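Local coordinates for spindle pole body-associated protein VIK1 (Saccharomyces cerevisiae, PDB 2O0A) that recruits the minus end-directed kinesin Kar3 to microtubules, targets or maintains it at the spindle pole body, and with it cross-links antiparallel microtubules, at residues M26-L37 with K263-S273. Numbering follows the deposited sequence.
With EDO (1,2-ethanediol), chain B.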
loop_
_atom_site.group_PDB
_atom_site.type_symbol
_atom_site.label_atom_id
_atom_site.label_comp_id
_atom_site.label_asym_id
_atom_site.label_seq_id
_atom_site.Cartn_x
_atom_site.Cartn_y
_atom_site.Cartn_z
ATOM N N MET A 26 -8.711 -6.702 -9.082
ATOM C CA MET A 26 -7.466 -6.146 -8.553
ATOM C C MET A 26 -7.802 -4.886 -7.753
ATOM O O MET A 26 -8.366 -3.926 -8.294
ATOM C CB MET A 26 -6.479 -5.829 -9.683
ATOM C CG MET A 26 -5.209 -5.139 -9.214
ATOM S SD MET A 26 -4.298 -6.140 -8.019
ATOM C CE MET A 26 -3.674 -7.430 -9.077
ATOM N N ARG A 27 -7.461 -4.898 -6.462
ATOM C CA ARG A 27 -7.815 -3.801 -5.563
ATOM C C ARG A 27 -7.071 -2.525 -5.922
ATOM O O ARG A 27 -5.842 -2.515 -6.043
ATOM C CB ARG A 27 -7.499 -4.187 -4.115
ATOM C CG ARG A 27 -8.493 -5.127 -3.506
ATOM C CD ARG A 27 -7.986 -5.681 -2.180
ATOM N NE ARG A 27 -8.976 -6.584 -1.602
ATOM C CZ ARG A 27 -9.114 -7.862 -1.944
ATOM N NH1 ARG A 27 -8.344 -8.401 -2.882
ATOM N NH2 ARG A 27 -10.039 -8.603 -1.356
ATOM N N CYS A 28 -7.840 -1.450 -6.107
ATOM C CA CYS A 28 -7.291 -0.128 -6.420
ATOM C C CYS A 28 -8.185 0.931 -5.790
ATOM O O CYS A 28 -9.370 1.066 -6.123
ATOM C CB CYS A 28 -7.159 0.062 -7.925
ATOM S SG CYS A 28 -6.296 1.566 -8.404
ATOM N N TYR A 29 -7.618 1.644 -4.823
ATOM C CA TYR A 29 -8.344 2.616 -4.034
ATOM C C TYR A 29 -7.747 3.982 -4.235
ATOM O O TYR A 29 -6.536 4.093 -4.350
ATOM C CB TYR A 29 -8.223 2.238 -2.559
ATOM C CG TYR A 29 -9.058 1.027 -2.194
ATOM C CD1 TYR A 29 -10.231 1.191 -1.477
ATOM C CD2 TYR A 29 -8.669 -0.279 -2.562
ATOM C CE1 TYR A 29 -11.016 0.094 -1.124
ATOM C CE2 TYR A 29 -9.451 -1.382 -2.213
ATOM C CZ TYR A 29 -10.610 -1.181 -1.502
ATOM O OH TYR A 29 -11.395 -2.260 -1.144
ATOM N N ALA A 30 -8.589 5.015 -4.289
ATOM C CA ALA A 30 -8.101 6.392 -4.370
ATOM C C ALA A 30 -8.286 7.060 -3.023
ATOM O O ALA A 30 -9.380 7.026 -2.455
ATOM C CB ALA A 30 -8.868 7.164 -5.452
ATOM N N TYR A 31 -7.222 7.659 -2.502
ATOM C CA TYR A 31 -7.262 8.357 -1.230
ATOM C C TYR A 31 -6.978 9.812 -1.582
ATOM O O TYR A 31 -5.860 10.155 -1.962
ATOM C CB TYR A 31 -6.188 7.751 -0.325
ATOM C CG TYR A 31 -6.225 8.096 1.145
ATOM C CD1 TYR A 31 -7.348 8.679 1.749
ATOM C CD2 TYR A 31 -5.143 7.776 1.958
ATOM C CE1 TYR A 31 -7.356 8.970 3.113
ATOM C CE2 TYR A 31 -5.146 8.046 3.306
ATOM C CZ TYR A 31 -6.254 8.637 3.887
ATOM O OH TYR A 31 -6.202 8.909 5.236
ATOM N N VAL A 32 -7.991 10.662 -1.473
ATOM C CA VAL A 32 -7.954 11.938 -2.197
ATOM C C VAL A 32 -8.036 13.149 -1.283
ATOM O O VAL A 32 -8.767 13.124 -0.286
ATOM C CB VAL A 32 -9.074 12.012 -3.282
ATOM C CG1 VAL A 32 -9.006 10.829 -4.251
ATOM C CG2 VAL A 32 -10.462 12.149 -2.653
ATOM N N MET A 33 -7.287 14.201 -1.624
ATOM C CA MET A 33 -7.405 15.493 -0.950
ATOM C C MET A 33 -8.151 16.459 -1.880
ATOM O O MET A 33 -7.518 17.204 -2.630
ATOM C CB MET A 33 -6.029 16.046 -0.567
ATOM C CG MET A 33 -5.425 15.345 0.620
ATOM S SD MET A 33 -6.184 15.913 2.144
ATOM C CE MET A 33 -4.860 16.921 2.802
ATOM N N GLU A 34 -9.489 16.386 -1.846
ATOM C CA GLU A 34 -10.355 17.079 -2.800
ATOM C C GLU A 34 -10.046 18.580 -2.848
ATOM O O GLU A 34 -10.050 19.190 -3.923
ATOM C CB GLU A 34 -11.848 16.843 -2.484
ATOM C CG GLU A 34 -12.779 17.606 -3.437
ATOM C CD GLU A 34 -14.242 17.271 -3.297
ATOM O OE1 GLU A 34 -14.597 16.250 -2.679
ATOM O OE2 GLU A 34 -15.046 18.041 -3.849
ATOM N N GLN A 35 -9.762 19.163 -1.692
ATOM C CA GLN A 35 -9.555 20.608 -1.604
ATOM C C GLN A 35 -8.288 21.061 -2.332
ATOM O O GLN A 35 -8.152 22.240 -2.684
ATOM C CB GLN A 35 -9.579 21.063 -0.138
ATOM C CG GLN A 35 -8.294 20.800 0.628
ATOM C CD GLN A 35 -8.115 19.353 1.094
ATOM O OE1 GLN A 35 -8.968 18.481 0.887
ATOM N NE2 GLN A 35 -6.976 19.094 1.723
ATOM N N ASN A 36 -7.366 20.126 -2.569
ATOM C CA ASN A 36 -6.128 20.428 -3.302
ATOM C C ASN A 36 -6.090 19.868 -4.719
ATOM O O ASN A 36 -5.040 19.859 -5.372
ATOM C CB ASN A 36 -4.900 19.991 -2.497
ATOM C CG ASN A 36 -4.768 20.749 -1.195
ATOM O OD1 ASN A 36 -5.435 21.779 -0.979
ATOM N ND2 ASN A 36 -3.908 20.254 -0.317
ATOM N N LEU A 37 -7.246 19.423 -5.192
ATOM C CA LEU A 37 -7.387 18.886 -6.532
ATOM C C LEU A 37 -8.229 19.842 -7.380
ATOM O O LEU A 37 -8.889 20.736 -6.835
ATOM C CB LEU A 37 -8.002 17.477 -6.482
ATOM C CG LEU A 37 -7.065 16.391 -5.935
ATOM C CD1 LEU A 37 -7.841 15.091 -5.706
ATOM C CD2 LEU A 37 -5.883 16.171 -6.903
ATOM N N LYS A 263 -1.123 -11.310 -2.704
ATOM C CA LYS A 263 -2.357 -10.549 -2.821
ATOM C C LYS A 263 -1.984 -9.075 -2.808
ATOM O O LYS A 263 -1.146 -8.668 -2.017
ATOM C CB LYS A 263 -3.305 -10.815 -1.651
ATOM C CG LYS A 263 -3.807 -12.244 -1.522
ATOM C CD LYS A 263 -4.841 -12.551 -2.580
ATOM C CE LYS A 263 -6.214 -12.023 -2.220
ATOM N NZ LYS A 263 -7.211 -12.369 -3.291
ATOM N N SER A 264 -2.619 -8.299 -3.682
ATOM C CA SER A 264 -2.288 -6.870 -3.839
ATOM C C SER A 264 -3.395 -5.896 -3.449
ATOM O O SER A 264 -4.594 -6.169 -3.555
ATOM C CB SER A 264 -1.867 -6.550 -5.287
ATOM O OG SER A 264 -0.727 -7.280 -5.699
ATOM N N PHE A 265 -2.961 -4.717 -3.022
ATOM C CA PHE A 265 -3.871 -3.619 -2.736
ATOM C C PHE A 265 -3.162 -2.364 -3.216
ATOM O O PHE A 265 -2.168 -1.944 -2.610
ATOM C CB PHE A 265 -4.097 -3.565 -1.214
ATOM C CG PHE A 265 -5.150 -2.575 -0.739
ATOM C CD1 PHE A 265 -6.266 -3.038 -0.028
ATOM C CD2 PHE A 265 -4.987 -1.183 -0.896
ATOM C CE1 PHE A 265 -7.229 -2.153 0.487
ATOM C CE2 PHE A 265 -5.957 -0.295 -0.398
ATOM C CZ PHE A 265 -7.075 -0.784 0.301
ATOM N N PHE A 266 -3.653 -1.759 -4.301
ATOM C CA PHE A 266 -3.054 -0.509 -4.784
ATOM C C PHE A 266 -3.765 0.672 -4.156
ATOM O O PHE A 266 -4.993 0.730 -4.131
ATOM C CB PHE A 266 -3.138 -0.428 -6.313
ATOM C CG PHE A 266 -2.174 -1.342 -7.020
ATOM C CD1 PHE A 266 -0.932 -0.867 -7.443
ATOM C CD2 PHE A 266 -2.491 -2.691 -7.237
ATOM C CE1 PHE A 266 -0.032 -1.726 -8.106
ATOM C CE2 PHE A 266 -1.583 -3.546 -7.896
ATOM C CZ PHE A 266 -0.368 -3.060 -8.325
ATOM N N LEU A 267 -2.972 1.620 -3.667
ATOM C CA LEU A 267 -3.475 2.821 -3.035
ATOM C C LEU A 267 -2.915 4.025 -3.795
ATOM O O LEU A 267 -1.698 4.202 -3.871
ATOM C CB LEU A 267 -3.046 2.870 -1.558
ATOM C CG LEU A 267 -3.567 4.087 -0.792
ATOM C CD1 LEU A 267 -5.101 4.118 -0.730
ATOM C CD2 LEU A 267 -2.962 4.150 0.631
ATOM N N LEU A 268 -3.804 4.816 -4.388
ATOM C CA LEU A 268 -3.370 5.989 -5.149
ATOM C C LEU A 268 -3.691 7.233 -4.353
ATOM O O LEU A 268 -4.848 7.538 -4.101
ATOM C CB LEU A 268 -4.003 6.012 -6.546
ATOM C CG LEU A 268 -3.203 5.143 -7.539
ATOM C CD1 LEU A 268 -3.255 3.654 -7.197
ATOM C CD2 LEU A 268 -3.705 5.345 -8.943
ATOM N N ASN A 269 -2.646 7.928 -3.924
ATOM C CA ASN A 269 -2.812 9.116 -3.089
ATOM C C ASN A 269 -2.839 10.345 -3.973
ATOM O O ASN A 269 -1.808 10.734 -4.532
ATOM C CB ASN A 269 -1.693 9.210 -2.046
ATOM C CG ASN A 269 -1.713 8.046 -1.081
ATOM O OD1 ASN A 269 -2.511 8.016 -0.132
ATOM N ND2 ASN A 269 -0.829 7.066 -1.310
ATOM N N LEU A 270 -4.016 10.952 -4.089
ATOM C CA LEU A 270 -4.228 12.044 -5.035
ATOM C C LEU A 270 -4.358 13.351 -4.273
ATOM O O LEU A 270 -5.363 13.608 -3.620
ATOM C CB LEU A 270 -5.466 11.779 -5.905
ATOM C CG LEU A 270 -5.635 10.428 -6.615
ATOM C CD1 LEU A 270 -6.909 10.448 -7.439
ATOM C CD2 LEU A 270 -4.423 10.056 -7.495
ATOM N N ASN A 271 -3.317 14.171 -4.345
ATOM C CA ASN A 271 -3.289 15.414 -3.590
ATOM C C ASN A 271 -2.544 16.490 -4.352
ATOM O O ASN A 271 -2.090 17.469 -3.772
ATOM C CB ASN A 271 -2.619 15.175 -2.234
ATOM C CG ASN A 271 -1.121 14.969 -2.354
ATOM O OD1 ASN A 271 -0.616 14.567 -3.411
ATOM N ND2 ASN A 271 -0.396 15.261 -1.278
ATOM N N ASP A 272 -2.430 16.291 -5.659
ATOM C CA ASP A 272 -1.486 17.024 -6.488
ATOM C C ASP A 272 -2.112 17.250 -7.863
ATOM O O ASP A 272 -2.139 16.351 -8.707
ATOM C CB ASP A 272 -0.226 16.163 -6.600
ATOM C CG ASP A 272 0.923 16.861 -7.276
ATOM O OD1 ASP A 272 0.889 18.101 -7.453
ATOM O OD2 ASP A 272 1.885 16.141 -7.621
ATOM N N SER A 273 -2.611 18.459 -8.106
ATOM C CA SER A 273 -3.288 18.726 -9.368
ATOM C C SER A 273 -2.466 18.443 -10.628
ATOM O O SER A 273 -2.982 17.887 -11.591
ATOM C CB SER A 273 -3.822 20.154 -9.391
ATOM O OG SER A 273 -4.890 20.263 -8.475
HETATM C C1 EDO B . -4.008 11.012 0.750
HETATM O O1 EDO B . -2.912 10.486 1.497
HETATM C C2 EDO B . -3.506 12.182 -0.104
HETATM O O2 EDO B . -2.311 12.717 0.497
HETATM O O HOH W 1 -6.521 -7.334 -5.017
HETATM O O HOH W 2 -2.603 20.547 -6.308
#
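One water is gripped by three groups where Arg-27 meets Ser-264: it accepts from both N and NH1 of Arg-27 and donates to Ser-264 O, 2.7 Å from the water oxygen. It sits at the start of the parallel ladder that joins strands 27-32 and 265-270 in the central sheet of this kinesin-like motor domain, which lacks a nucleotide-binding site. Six backbone bonds, from Phe-266 N to Arg-27 O through Met-33 N to Leu-270 O, make up the ladder. The Glu-21 carboxylate takes salt bridges from both Arg-27 and Lys-263. Helix 276-289 covers the side bearing Cys-28, Phe-266, Leu-268 and Leu-270; helix 72-89 packs on Arg-27, Tyr-31 and Leu-267 across the sheet. On that second side, Phe-265 and Tyr-29 form an offset stack with centroids 4.4 Å apart and planes at 8°. Phe-265 swings CG opposite its backbone N (chi1 -173°), which brings Phe-265 CZ over one Tyr-29 face, 3.3 Å from Tyr-29 CD2. Replacing Tyr-29 by an alanine would probably strip Phe-265 of this stacking partner and open a gap over one face of its ring. Met-26 SD meets the Phe-266 ring at its edge, 3.8 Å from Phe-266 CE2, a Met-aromatic contact. Val-32 CG1 runs alongside Leu-270, 3.8 Å from its CD1. An ethanediol, probably from the crystallisation liquor, sets C1 over one face of the Tyr-31 ring, while its O1 donates to Asn-269 OD1 at 3.0 Å.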